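Local coordinates for synaptic vesicle glycoprotein 2C (Homo sapiens, PDB 5JLV) that serves as a synaptic vesicle membrane glycoprotein whose glycosylated luminal domain, a right-handed beta-helix, is bound by botulinum neurotoxin A as its protein receptor, at residues C[50-55]-C[65-70]. Numbering follows the deposited sequence.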
ATOM      1  N   GLY C  50       2.036 -21.873  17.764  1.00 35.50           N
ATOM      2  CA  GLY C  50       1.049 -22.599  18.534  1.00 36.64           C
ATOM      3  C   GLY C  50      -0.319 -22.426  17.920  1.00 38.61           C
ATOM      4  O   GLY C  50      -0.691 -21.323  17.501  1.00 33.56           O
ATOM      5  N   ARG C  51      -1.057 -23.521  17.850  1.00 35.24           N
ATOM      6  CA  ARG C  51      -2.416 -23.495  17.354  1.00 34.91           C
ATOM      7  C   ARG C  51      -3.393 -23.913  18.446  1.00 34.83           C
ATOM      8  O   ARG C  51      -3.409 -25.066  18.885  1.00 39.55           O
ATOM      9  CB  ARG C  51      -2.544 -24.376  16.110  1.00 37.01           C
ATOM     10  CG  ARG C  51      -1.784 -23.809  14.915  1.00 44.23           C
ATOM     11  CD  ARG C  51      -1.595 -24.817  13.796  1.00 51.41           C
ATOM     12  NE  ARG C  51      -2.855 -25.394  13.330  1.00 66.02           N
ATOM     13  CZ  ARG C  51      -3.814 -24.719  12.695  1.00 74.49           C
ATOM     14  NH1 ARG C  51      -3.683 -23.416  12.454  1.00 65.54           N
ATOM     15  NH2 ARG C  51      -4.912 -25.355  12.304  1.00 80.30           N
ATOM     16  N   PHE C  52      -4.167 -22.945  18.910  1.00 29.39           N
ATOM     17  CA  PHE C  52      -5.234 -23.181  19.853  1.00 32.36           C
ATOM     18  C   PHE C  52      -6.537 -23.181  19.065  1.00 38.55           C
ATOM     19  O   PHE C  52      -7.061 -22.112  18.705  1.00 35.02           O
ATOM     20  CB  PHE C  52      -5.229 -22.080  20.920  1.00 29.15           C
ATOM     21  CG  PHE C  52      -3.888 -21.905  21.613  1.00 34.09           C
ATOM     22  CD1 PHE C  52      -2.881 -21.120  21.044  1.00 34.07           C
ATOM     23  CD2 PHE C  52      -3.635 -22.526  22.830  1.00 35.31           C
ATOM     24  CE1 PHE C  52      -1.653 -20.957  21.681  1.00 31.40           C
ATOM     25  CE2 PHE C  52      -2.411 -22.366  23.469  1.00 37.32           C
ATOM     26  CZ  PHE C  52      -1.424 -21.576  22.894  1.00 35.23           C
ATOM     27  N   ILE C  53      -7.029 -24.384  18.755  1.00 36.22           N
ATOM     28  CA  ILE C  53      -8.154 -24.576  17.832  1.00 38.39           C
ATOM     29  C   ILE C  53      -9.347 -25.203  18.556  1.00 43.64           C
ATOM     30  O   ILE C  53      -9.295 -26.371  18.950  1.00 39.79           O
ATOM     31  CB  ILE C  53      -7.774 -25.503  16.636  1.00 50.10           C
ATOM     32  CG1 ILE C  53      -6.393 -25.153  16.046  1.00 50.11           C
ATOM     33  CG2 ILE C  53      -8.870 -25.505  15.577  1.00 50.72           C
ATOM     34  CD1 ILE C  53      -6.346 -23.882  15.212  1.00 53.13           C
ATOM     35  N   GLY C  54     -10.419 -24.430  18.726  1.00 40.23           N
ATOM     36  CA  GLY C  54     -11.632 -24.930  19.394  1.00 43.47           C
ATOM     37  C   GLY C  54     -11.459 -25.147  20.885  1.00 47.60           C
ATOM     38  O   GLY C  54     -12.175 -25.936  21.492  1.00 58.19           O
ATOM     39  N   VAL C  55     -10.507 -24.437  21.474  1.00 43.01           N
ATOM     40  CA  VAL C  55     -10.178 -24.591  22.874  1.00 42.32           C
ATOM     41  C   VAL C  55     -11.153 -23.806  23.751  1.00 44.01           C
ATOM     42  O   VAL C  55     -11.547 -22.686  23.411  1.00 42.28           O
ATOM     43  CB  VAL C  55      -8.734 -24.118  23.144  1.00 42.84           C
ATOM     44  CG1 VAL C  55      -8.401 -24.147  24.630  1.00 34.97           C
ATOM     45  CG2 VAL C  55      -7.747 -24.963  22.354  1.00 47.21           C
ATOM     46  N   SER C  65       4.425 -13.843  29.093  1.00 31.75           N
ATOM     47  CA  SER C  65       4.619 -14.823  28.050  1.00 36.44           C
ATOM     48  C   SER C  65       4.665 -14.166  26.693  1.00 35.42           C
ATOM     49  O   SER C  65       4.152 -13.057  26.512  1.00 38.66           O
ATOM     50  CB  SER C  65       3.516 -15.882  28.101  1.00 40.94           C
ATOM     51  OG  SER C  65       3.660 -16.688  29.259  1.00 49.09           O
ATOM     52  N   VAL C  66       5.305 -14.844  25.748  1.00 33.03           N
ATOM     53  CA  VAL C  66       5.404 -14.372  24.375  1.00 36.13           C
ATOM     54  C   VAL C  66       4.710 -15.378  23.442  1.00 32.18           C
ATOM     55  O   VAL C  66       4.931 -16.583  23.541  1.00 32.21           O
ATOM     56  CB  VAL C  66       6.877 -14.150  23.953  1.00 39.41           C
ATOM     57  CG1 VAL C  66       6.973 -13.768  22.472  1.00 34.22           C
ATOM     58  CG2 VAL C  66       7.520 -13.075  24.821  1.00 40.57           C
ATOM     59  N   PHE C  67       3.842 -14.877  22.576  1.00 28.73           N
ATOM     60  CA  PHE C  67       3.205 -15.708  21.558  1.00 30.34           C
ATOM     61  C   PHE C  67       3.654 -15.219  20.186  1.00 31.57           C
ATOM     62  O   PHE C  67       3.310 -14.099  19.777  1.00 32.71           O
ATOM     63  CB  PHE C  67       1.670 -15.649  21.674  1.00 28.40           C
ATOM     64  CG  PHE C  67       1.132 -16.164  22.980  1.00 30.69           C
ATOM     65  CD1 PHE C  67       1.117 -15.353  24.117  1.00 29.55           C
ATOM     66  CD2 PHE C  67       0.612 -17.456  23.074  1.00 32.15           C
ATOM     67  CE1 PHE C  67       0.616 -15.826  25.324  1.00 35.86           C
ATOM     68  CE2 PHE C  67       0.118 -17.941  24.282  1.00 33.27           C
ATOM     69  CZ  PHE C  67       0.116 -17.121  25.407  1.00 33.58           C
ATOM     70  N   LYS C  68       4.441 -16.047  19.493  1.00 29.04           N
ATOM     71  CA  LYS C  68       4.917 -15.730  18.133  1.00 31.43           C
ATOM     72  C   LYS C  68       4.273 -16.623  17.058  1.00 33.54           C
ATOM     73  O   LYS C  68       4.364 -17.848  17.131  1.00 30.16           O
ATOM     74  CB  LYS C  68       6.448 -15.838  18.047  1.00 32.98           C
ATOM     75  CG  LYS C  68       7.033 -15.134  16.822  1.00 50.79           C
ATOM     76  CD  LYS C  68       8.536 -15.372  16.658  1.00 65.48           C
ATOM     77  CE  LYS C  68       9.373 -14.313  17.371  1.00 67.53           C
ATOM     78  NZ  LYS C  68       9.236 -14.365  18.860  1.00 66.87           N
ATOM     79  N   SER C  69       3.646 -15.993  16.055  1.00 27.00           N
ATOM     80  CA  SER C  69       3.023 -16.708  14.925  1.00 33.69           C
ATOM     81  C   SER C  69       2.046 -17.769  15.396  1.00 30.42           C
ATOM     82  O   SER C  69       1.989 -18.857  14.830  1.00 29.98           O
ATOM     83  CB  SER C  69       4.081 -17.346  14.013  1.00 35.81           C
ATOM     84  OG  SER C  69       4.995 -16.375  13.582  1.00 40.17           O
ATOM     85  N   CYS C  70       1.300 -17.457  16.452  1.00 30.60           N
ATOM     86  CA  CYS C  70       0.298 -18.372  16.946  1.00 25.26           C
ATOM     87  C   CYS C  70      -1.021 -18.110  16.250  1.00 33.07           C
ATOM     88  O   CYS C  70      -1.194 -17.065  15.603  1.00 31.29           O
ATOM     89  CB  CYS C  70       0.174 -18.269  18.458  1.00 28.56           C
ATOM     90  SG  CYS C  70       1.637 -18.912  19.319  1.00 35.41           S
TER
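G50 and C70 meet where two successive coils turn the same corner, and the acceptor across this corner is a side-chain sulfur. The G50 amide gives a weak, bent hydrogen bond to C70 SG (N to SG 3.4 Å, angle at the hydrogen 147°). C70 holds its sulfur beside its own backbone N (chi1 -69°), the setting that carries SG up to G50. With no side chain on the glycine, the sulfur can lie close against this backbone. The G50 carbonyl oxygen closes the same junction, 3.2 Å from C70 CA in a CA-H...O contact and 3.3 Å from C70 CB. The C70 carbonyl oxygen accepts a hydrogen bond from a basic side chain of the partner protein chain, which places this corner at the interface.

Such stacking of coils, strand over strand in parallel, is the principle of the quadrilateral beta-helix of the pentapeptide-repeat type: strand 46-53 runs along both 66-68 and 71-73, with S69 and C70 forming the turn between them. Further along, F52 reaches into the interior. There F52 CZ comes to 4.2 Å from F67 CE2, at the edge of the F67 ring and near its plane, the two side chains crossing at about a right angle. Each phenylalanine also joins a column of aromatics, F52 stacking on F72 and F67 on Y47.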